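Local coordinates for protein 6-phospho-beta-d glycosidase (Streptococcus pyogenes, PDB 5FOO) that probably hydrolyses the beta-glycosidic bonds of glucosides phosphorylated at the sugar 6-position, as a member of glycoside hydrolase family 1, at residues F161-P166 with A197-K202; G217-I222 with R290-G295. The protein carries 1 engineered substitution. One frame throughout, in Å; residues are numbered along the deposited sequence.

How the contacts relate
Both contacts belong to neighbouring parts of the TIM barrel, their centres about 10 Å apart, and they illustrate two kinds of join within one fold. Contact 1 is fully buried and sets the chain just after the fourth strand against helix 186-208, with side-chain packing as its chemistry. Contact 2 pairs the two following barrel strands, 218-224 and 293-297, through two backbone hydrogen bonds, an aspartate carboxylate and side-chain packing, and runs from partly exposed polar residues to a buried wall near the bound inhibitor. The two contacts touch: a probable hydrogen bond links Glu165 N to Ile222 O (2.8 Å), and Phe161 packs its ring on Tyr293 of segment 290-295.

Contact 1 of 2, residues F161-P166 with A197-K202; sequences FVHNEP and ALATAK. With JAZ (6-phosphocyclophellitol), chain G.
His163 and Thr200 are brought together by matching first torsions: in each the branch that touches lies beside its own backbone N and anti to the carbonyl carbon (His163 CG, chi1 -53°; Thr200 OG1, chi1 -56°). The imidazole thereby reaches the helix edge-on, its CD2 3.2 Å from Thr200 OG1, and the methyl of Ala199 sits near the same ring plane, 4.2 Å from His163 NE2. Both polar groups have a hydrogen-bond partner one turn earlier in the helix, since Leu196 O accepts from His163 NE2 and from Thr200 OG1. With ND1 bonded to His118, the ring is held at both nitrogens, which should fix its rotation. Val162 completes the packing: CG1 covers one face of the imidazole, 3.8 Å above its plane, and also comes within 4.0 Å of Thr200 CA.

Beyond this join the chain carries Asn164 and Glu165 to the inhibitor 6-phosphocyclophellitol. Asn164 ND2 donates to Glu165 OE1 (3.0 Å) from its anti side and makes a weak bond to the inhibitor's O17, which itself donates to Glu165 OE1 at 3.1 Å. Glu165 OE2 is bonded to Asn224 and Tyr299. Asn164, Glu165 and Pro166 form the Asn-Glu-Pro signature of glycoside hydrolase family 1, placed here, as in its relatives, just after the fourth strand, at the C-terminal end of the TIM barrel.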
ATOM      1  N   PHE A 161      -0.479   5.829  -9.044  1.00 25.14           N
ATOM      2  CA  PHE A 161      -0.108   4.491  -8.651  1.00 24.37           C
ATOM      3  C   PHE A 161      -1.257   3.528  -8.884  1.00 22.41           C
ATOM      4  O   PHE A 161      -2.391   3.843  -8.619  1.00 21.75           O
ATOM      5  CB  PHE A 161       0.406   4.521  -7.206  1.00 26.24           C
ATOM      6  CG  PHE A 161       1.735   5.194  -7.069  1.00 25.12           C
ATOM      7  CD1 PHE A 161       2.907   4.502  -7.309  1.00 23.48           C
ATOM      8  CD2 PHE A 161       1.807   6.539  -6.783  1.00 26.12           C
ATOM      9  CE1 PHE A 161       4.146   5.142  -7.278  1.00 25.59           C
ATOM     10  CE2 PHE A 161       3.047   7.192  -6.716  1.00 24.62           C
ATOM     11  CZ  PHE A 161       4.205   6.506  -6.972  1.00 26.45           C
ATOM     12  N   VAL A 162      -0.968   2.344  -9.420  1.00 22.74           N
ATOM     13  CA  VAL A 162      -2.050   1.486  -9.865  1.00 22.46           C
ATOM     14  C   VAL A 162      -2.645   0.672  -8.672  1.00 22.53           C
ATOM     15  O   VAL A 162      -3.853   0.629  -8.523  1.00 24.68           O
ATOM     16  CB  VAL A 162      -1.647   0.528 -11.017  1.00 24.21           C
ATOM     17  CG1 VAL A 162      -2.872  -0.324 -11.421  1.00 25.82           C
ATOM     18  CG2 VAL A 162      -1.195   1.293 -12.266  1.00 26.74           C
ATOM     19  N   HIS A 163      -1.787   0.041  -7.863  1.00 21.76           N
ATOM     20  CA  HIS A 163      -2.224  -0.696  -6.690  1.00 23.02           C
ATOM     21  C   HIS A 163      -1.375  -0.315  -5.482  1.00 24.82           C
ATOM     22  O   HIS A 163      -0.202   0.080  -5.604  1.00 23.76           O
ATOM     23  CB  HIS A 163      -1.988  -2.201  -6.855  1.00 25.60           C
ATOM     24  CG  HIS A 163      -2.553  -2.826  -8.096  1.00 23.81           C
ATOM     25  ND1 HIS A 163      -3.890  -3.003  -8.286  1.00 29.19           N
ATOM     26  CD2 HIS A 163      -1.955  -3.407  -9.142  1.00 24.18           C
ATOM     27  CE1 HIS A 163      -4.112  -3.629  -9.421  1.00 26.02           C
ATOM     28  NE2 HIS A 163      -2.947  -3.873  -9.970  1.00 28.26           N
ATOM     29  N   ASN A 164      -1.963  -0.497  -4.303  1.00 24.82           N
ATOM     30  CA  ASN A 164      -1.210  -0.692  -3.097  1.00 24.76           C
ATOM     31  C   ASN A 164      -1.085  -2.183  -2.806  1.00 26.86           C
ATOM     32  O   ASN A 164      -2.099  -2.874  -2.639  1.00 28.20           O
ATOM     33  CB  ASN A 164      -1.923  -0.026  -1.933  1.00 26.27           C
ATOM     34  CG  ASN A 164      -1.208  -0.264  -0.623  1.00 27.16           C
ATOM     35  OD1 ASN A 164      -0.257   0.443  -0.281  1.00 30.43           O
ATOM     36  ND2 ASN A 164      -1.653  -1.269   0.110  1.00 28.49           N
ATOM     37  N   GLU A 165       0.135  -2.657  -2.745  1.00 24.19           N
ATOM     38  CA  GLU A 165       0.482  -4.017  -2.305  1.00 28.91           C
ATOM     39  C   GLU A 165      -0.423  -5.112  -2.849  1.00 26.98           C
ATOM     40  O   GLU A 165      -1.207  -5.756  -2.102  1.00 24.88           O
ATOM     41  CB  GLU A 165       0.564  -4.104  -0.787  1.00 28.78           C
ATOM     42  CG  GLU A 165       1.550  -3.181  -0.134  1.00 30.64           C
ATOM     43  CD  GLU A 165       1.305  -3.052   1.415  1.00 37.44           C
ATOM     44  OE1 GLU A 165       0.180  -2.652   1.970  1.00 34.35           O
ATOM     45  OE2 GLU A 165       2.296  -3.323   2.087  1.00 33.95           O
ATOM     46  N   PRO A 166      -0.321  -5.327  -4.155  1.00 25.18           N
ATOM     47  CA  PRO A 166      -1.105  -6.330  -4.741  1.00 25.08           C
ATOM     48  C   PRO A 166      -0.875  -7.730  -4.175  1.00 25.13           C
ATOM     49  O   PRO A 166      -1.857  -8.500  -4.113  1.00 23.80           O
ATOM     50  CB  PRO A 166      -0.789  -6.214  -6.214  1.00 23.93           C
ATOM     51  CG  PRO A 166       0.569  -5.678  -6.266  1.00 24.96           C
ATOM     52  CD  PRO A 166       0.535  -4.671  -5.150  1.00 25.55           C
ATOM     53  N   ALA A 197      -0.823  -8.043 -11.934  1.00 25.44           N
ATOM     54  CA  ALA A 197       0.343  -7.589 -12.689  1.00 25.50           C
ATOM     55  C   ALA A 197      -0.015  -7.152 -14.120  1.00 24.31           C
ATOM     56  O   ALA A 197       0.483  -6.156 -14.575  1.00 23.78           O
ATOM     57  CB  ALA A 197       1.379  -8.677 -12.759  1.00 26.45           C
ATOM     58  N   LEU A 198      -0.858  -7.927 -14.779  1.00 23.35           N
ATOM     59  CA  LEU A 198      -1.398  -7.608 -16.076  1.00 25.20           C
ATOM     60  C   LEU A 198      -2.234  -6.325 -16.015  1.00 27.61           C
ATOM     61  O   LEU A 198      -2.119  -5.480 -16.910  1.00 27.42           O
ATOM     62  CB  LEU A 198      -2.250  -8.731 -16.642  1.00 25.59           C
ATOM     63  CG  LEU A 198      -2.969  -8.428 -17.986  1.00 27.51           C
ATOM     64  CD1 LEU A 198      -1.980  -8.234 -19.113  1.00 29.30           C
ATOM     65  CD2 LEU A 198      -3.906  -9.561 -18.323  1.00 29.93           C
ATOM     66  N   ALA A 199      -3.065  -6.186 -14.994  1.00 24.41           N
ATOM     67  CA  ALA A 199      -3.785  -4.927 -14.765  1.00 25.75           C
ATOM     68  C   ALA A 199      -2.877  -3.723 -14.600  1.00 24.34           C
ATOM     69  O   ALA A 199      -3.185  -2.672 -15.084  1.00 29.42           O
ATOM     70  CB  ALA A 199      -4.697  -5.049 -13.566  1.00 27.56           C
ATOM     71  N   THR A 200      -1.767  -3.901 -13.928  1.00 25.89           N
ATOM     72  CA  THR A 200      -0.771  -2.848 -13.760  1.00 27.88           C
ATOM     73  C   THR A 200      -0.289  -2.343 -15.146  1.00 30.88           C
ATOM     74  O   THR A 200      -0.296  -1.132 -15.426  1.00 24.13           O
ATOM     75  CB  THR A 200       0.411  -3.311 -12.940  1.00 25.60           C
ATOM     76  OG1 THR A 200      -0.017  -3.802 -11.655  1.00 24.31           O
ATOM     77  CG2 THR A 200       1.392  -2.144 -12.676  1.00 28.07           C
ATOM     78  N   ALA A 201       0.063  -3.291 -16.005  1.00 27.08           N
ATOM     79  CA  ALA A 201       0.580  -2.985 -17.342  1.00 27.19           C
ATOM     80  C   ALA A 201      -0.482  -2.380 -18.259  1.00 27.19           C
ATOM     81  O   ALA A 201      -0.189  -1.432 -18.979  1.00 29.16           O
ATOM     82  CB  ALA A 201       1.173  -4.233 -17.970  1.00 28.64           C
ATOM     83  N   LYS A 202      -1.720  -2.869 -18.189  1.00 24.76           N
ATOM     84  CA  LYS A 202      -2.802  -2.289 -18.914  1.00 26.10           C
ATOM     85  C   LYS A 202      -3.205  -0.881 -18.472  1.00 26.38           C
ATOM     86  O   LYS A 202      -3.574  -0.042 -19.306  1.00 25.63           O
ATOM     87  CB  LYS A 202      -4.016  -3.210 -18.922  1.00 28.48           C
ATOM     88  CG  LYS A 202      -3.742  -4.479 -19.697  1.00 32.59           C
ATOM     89  CD  LYS A 202      -5.011  -5.272 -19.970  1.00 37.34           C
ATOM     90  CE  LYS A 202      -5.478  -4.894 -21.355  1.00 43.13           C
ATOM     91  NZ  LYS A 202      -6.756  -5.550 -21.664  1.00 49.94           N
TER
HETATM   92  C2  JAZ G1464      -2.562  -0.420   6.765  1.00 26.07           C
HETATM   93  C3  JAZ G1464      -2.386   0.138   5.336  1.00 26.17           C
HETATM   94  C4  JAZ G1464      -1.393  -0.708   4.547  1.00 27.23           C
HETATM   95  C5  JAZ G1464      -0.028  -0.784   5.218  1.00 27.97           C
HETATM   96  C6  JAZ G1464      -0.168  -1.215   6.661  1.00 27.41           C
HETATM   97  C7  JAZ G1464      -1.190  -0.375   7.428  1.00 27.03           C
HETATM   98  C8  JAZ G1464      -1.219  -0.712   8.917  1.00 30.22           C
HETATM   99  O9  JAZ G1464      -1.638  -2.069   9.035  1.00 31.84           O
HETATM  100  P10 JAZ G1464      -2.457  -2.514  10.321  1.00 33.46           P
HETATM  101  O11 JAZ G1464      -2.757  -3.949  10.068  1.00 38.26           O
HETATM  102  O12 JAZ G1464      -3.554  -1.577  10.613  1.00 44.00           O
HETATM  103  O13 JAZ G1464      -1.539  -2.346  11.451  1.00 33.99           O
HETATM  104  O14 JAZ G1464      -0.475  -2.614   6.720  1.00 29.32           O
HETATM  105  O15 JAZ G1464      -3.440   0.412   7.532  1.00 26.66           O
HETATM  106  O16 JAZ G1464      -3.644   0.067   4.715  1.00 27.02           O
HETATM  107  O17 JAZ G1464      -1.266  -0.204   3.229  1.00 29.49           O

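Contact 2 of 2, residues G217-I222 with R290-G295; sequences GRIGTI and RVDYLG. With EDO (1,2-ethanediol), chain H.
Arg218 and Tyr293 meet near the start of two neighbouring parallel strands, the fifth and sixth of the (beta/alpha)8 barrel, and the arginine can be read outward atom by atom. Its CB lies over the face of the Tyr293 ring, offset toward the rim and 3.8 Å from the centroid, in a CH-pi contact. CG and CD skirt the CB of Asp292 while touching O2 of a 1,2-ethanediol molecule, probably taken up from the crystallisation liquor. A bend at chi3 (-64°) then turns the guanidinium back above Tyr293, with CD2 under its centre 3.7 Å away; because the two planes differ by 40°, the groups lean on each other without stacking flat. NE donates to the diol's O2 (2.9 Å) and NH2 to its O1 (3.0 Å). The phenol OH of Tyr293 is bonded to Asp159, which also binds the diol.

Asp292, just before strand 293-297, fastens itself to Ile219. Ile219 N donates to the anti lone pair of Asp292 OD2, and Asp292 N returns a bond of the same length, 2.9 Å, to Ile219 O; the other carboxylate oxygen forms a salt bridge with Arg208.

Further along, the sheet has two distinct faces. Thr221 and Leu294 lie side by side, CG2 to CD2 at 3.7 Å, and turn toward helix 235-258, whereas Tyr293 and Ile222 point to the barrel interior. Gly295 N donates to Thr221 O, and just beyond, where the CA atoms of the two strands come closest, the CA-H of Ile222 points at Gly295 O, CA and O being 3.2 Å apart.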
ATOM      1  N   GLY A 217       2.749  13.123 -16.606  1.00 29.73           N
ATOM      2  CA  GLY A 217       3.262  12.852 -15.264  1.00 29.92           C
ATOM      3  C   GLY A 217       3.853  11.446 -15.169  1.00 32.87           C
ATOM      4  O   GLY A 217       4.279  10.914 -16.157  1.00 27.62           O
ATOM      5  N   ARG A 218       3.849  10.824 -13.982  1.00 27.35           N
ATOM      6  CA  ARG A 218       4.473   9.537 -13.830  1.00 28.16           C
ATOM      7  C   ARG A 218       3.500   8.547 -13.243  1.00 28.77           C
ATOM      8  O   ARG A 218       2.582   8.957 -12.566  1.00 24.95           O
ATOM      9  CB  ARG A 218       5.776   9.668 -13.019  1.00 29.30           C
ATOM     10  CG  ARG A 218       6.890  10.269 -13.908  1.00 30.92           C
ATOM     11  CD  ARG A 218       8.242  10.305 -13.217  1.00 33.14           C
ATOM     12  NE  ARG A 218       8.177  11.189 -12.053  1.00 38.92           N
ATOM     13  CZ  ARG A 218       9.170  11.364 -11.166  1.00 41.49           C
ATOM     14  NH1 ARG A 218      10.317  10.679 -11.323  1.00 38.96           N
ATOM     15  NH2 ARG A 218       8.998  12.197 -10.108  1.00 37.01           N
ATOM     16  N   ILE A 219       3.676   7.259 -13.568  1.00 24.64           N
ATOM     17  CA  ILE A 219       2.818   6.207 -13.122  1.00 24.74           C
ATOM     18  C   ILE A 219       3.624   5.037 -12.690  1.00 25.93           C
ATOM     19  O   ILE A 219       4.624   4.706 -13.311  1.00 25.12           O
ATOM     20  CB  ILE A 219       1.781   5.790 -14.152  1.00 25.98           C
ATOM     21  CG1 ILE A 219       0.811   4.787 -13.522  1.00 22.34           C
ATOM     22  CG2 ILE A 219       2.413   5.297 -15.452  1.00 28.04           C
ATOM     23  CD1 ILE A 219      -0.487   4.744 -14.223  1.00 24.09           C
ATOM     24  N   GLY A 220       3.238   4.489 -11.534  1.00 25.85           N
ATOM     25  CA  GLY A 220       3.934   3.376 -10.963  1.00 24.74           C
ATOM     26  C   GLY A 220       2.993   2.488 -10.221  1.00 24.32           C
ATOM     27  O   GLY A 220       1.794   2.433 -10.525  1.00 22.70           O
ATOM     28  N   THR A 221       3.565   1.721  -9.294  1.00 24.40           N
ATOM     29  CA  THR A 221       2.773   0.866  -8.409  1.00 25.32           C
ATOM     30  C   THR A 221       3.436   0.892  -7.047  1.00 26.25           C
ATOM     31  O   THR A 221       4.537   1.400  -6.928  1.00 24.68           O
ATOM     32  CB  THR A 221       2.572  -0.545  -9.011  1.00 29.67           C
ATOM     33  OG1 THR A 221       1.551  -1.225  -8.273  1.00 29.87           O
ATOM     34  CG2 THR A 221       3.899  -1.363  -8.982  1.00 27.27           C
ATOM     35  N   ILE A 222       2.736   0.431  -6.005  1.00 27.20           N
ATOM     36  CA  ILE A 222       3.256   0.427  -4.644  1.00 24.80           C
ATOM     37  C   ILE A 222       3.431  -1.013  -4.212  1.00 25.96           C
ATOM     38  O   ILE A 222       2.459  -1.774  -4.100  1.00 24.69           O
ATOM     39  CB  ILE A 222       2.337   1.206  -3.685  1.00 25.99           C
ATOM     40  CG1 ILE A 222       2.201   2.682  -4.098  1.00 29.46           C
ATOM     41  CG2 ILE A 222       2.840   1.133  -2.254  1.00 25.38           C
ATOM     42  CD1 ILE A 222       0.961   3.337  -3.534  1.00 30.77           C
ATOM     43  N   ARG A 290       5.808  -0.776 -18.319  1.00 28.12           N
ATOM     44  CA  ARG A 290       6.470  -0.904 -17.020  1.00 30.06           C
ATOM     45  C   ARG A 290       6.475   0.473 -16.276  1.00 29.16           C
ATOM     46  O   ARG A 290       6.229   1.522 -16.858  1.00 27.30           O
ATOM     47  CB  ARG A 290       7.900  -1.408 -17.233  1.00 28.34           C
ATOM     48  CG  ARG A 290       8.006  -2.683 -18.074  1.00 29.41           C
ATOM     49  CD  ARG A 290       9.464  -2.962 -18.537  1.00 33.07           C
ATOM     50  NE  ARG A 290       9.930  -1.903 -19.476  1.00 31.65           N
ATOM     51  CZ  ARG A 290      10.877  -0.999 -19.235  1.00 30.20           C
ATOM     52  NH1 ARG A 290      11.592  -1.016 -18.100  1.00 30.43           N
ATOM     53  NH2 ARG A 290      11.149  -0.085 -20.174  1.00 28.94           N
ATOM     54  N   VAL A 291       6.760   0.454 -14.988  1.00 26.54           N
ATOM     55  CA  VAL A 291       6.571   1.634 -14.156  1.00 28.30           C
ATOM     56  C   VAL A 291       7.600   2.731 -14.447  1.00 28.81           C
ATOM     57  O   VAL A 291       8.682   2.426 -14.854  1.00 27.98           O
ATOM     58  CB  VAL A 291       6.641   1.276 -12.666  1.00 27.57           C
ATOM     59  CG1 VAL A 291       5.555   0.250 -12.283  1.00 28.44           C
ATOM     60  CG2 VAL A 291       8.045   0.845 -12.253  1.00 25.80           C
ATOM     61  N   ASP A 292       7.265   3.994 -14.204  1.00 28.10           N
ATOM     62  CA  ASP A 292       8.275   5.142 -14.203  1.00 28.35           C
ATOM     63  C   ASP A 292       9.017   5.171 -12.887  1.00 27.23           C
ATOM     64  O   ASP A 292      10.174   5.567 -12.787  1.00 27.91           O
ATOM     65  CB  ASP A 292       7.519   6.465 -14.342  1.00 28.53           C
ATOM     66  CG  ASP A 292       6.787   6.537 -15.628  1.00 31.04           C
ATOM     67  OD1 ASP A 292       7.500   6.259 -16.585  1.00 30.78           O
ATOM     68  OD2 ASP A 292       5.560   6.828 -15.743  1.00 32.57           O
ATOM     69  N   TYR A 293       8.326   4.735 -11.842  1.00 26.61           N
ATOM     70  CA  TYR A 293       8.837   4.795 -10.497  1.00 25.02           C
ATOM     71  C   TYR A 293       8.017   3.888  -9.563  1.00 25.90           C
ATOM     72  O   TYR A 293       6.998   3.314  -9.982  1.00 22.65           O
ATOM     73  CB  TYR A 293       8.887   6.250 -10.000  1.00 25.32           C
ATOM     74  CG  TYR A 293       7.649   7.065  -9.904  1.00 25.06           C
ATOM     75  CD1 TYR A 293       6.396   6.574 -10.151  1.00 24.67           C
ATOM     76  CD2 TYR A 293       7.749   8.404  -9.489  1.00 29.53           C
ATOM     77  CE1 TYR A 293       5.281   7.347 -10.028  1.00 24.40           C
ATOM     78  CE2 TYR A 293       6.636   9.204  -9.382  1.00 26.34           C
ATOM     79  CZ  TYR A 293       5.401   8.650  -9.601  1.00 27.19           C
ATOM     80  OH  TYR A 293       4.283   9.432  -9.492  1.00 30.65           O
ATOM     81  N   LEU A 294       8.481   3.721  -8.335  1.00 24.37           N
ATOM     82  CA  LEU A 294       7.799   2.837  -7.376  1.00 25.75           C
ATOM     83  C   LEU A 294       7.568   3.521  -6.079  1.00 26.31           C
ATOM     84  O   LEU A 294       8.373   4.372  -5.633  1.00 27.38           O
ATOM     85  CB  LEU A 294       8.616   1.608  -7.061  1.00 23.76           C
ATOM     86  CG  LEU A 294       8.700   0.571  -8.178  1.00 25.77           C
ATOM     87  CD1 LEU A 294       9.825  -0.386  -7.832  1.00 27.04           C
ATOM     88  CD2 LEU A 294       7.402  -0.162  -8.481  1.00 24.04           C
ATOM     89  N   GLY A 295       6.498   3.105  -5.438  1.00 21.68           N
ATOM     90  CA  GLY A 295       6.435   3.244  -3.998  1.00 26.03           C
ATOM     91  C   GLY A 295       6.776   1.915  -3.382  1.00 24.54           C
ATOM     92  O   GLY A 295       6.343   0.850  -3.884  1.00 27.18           O
TER
HETATM   93  C1  EDO H1465       5.698  14.639 -10.901  0.80 33.61           C
HETATM   94  O1  EDO H1465       6.349  13.540 -10.266  0.80 33.69           O
HETATM   95  C2  EDO H1465       5.807  14.551 -12.387  0.80 35.81           C
HETATM   96  O2  EDO H1465       6.200  13.228 -12.650  0.80 37.04           O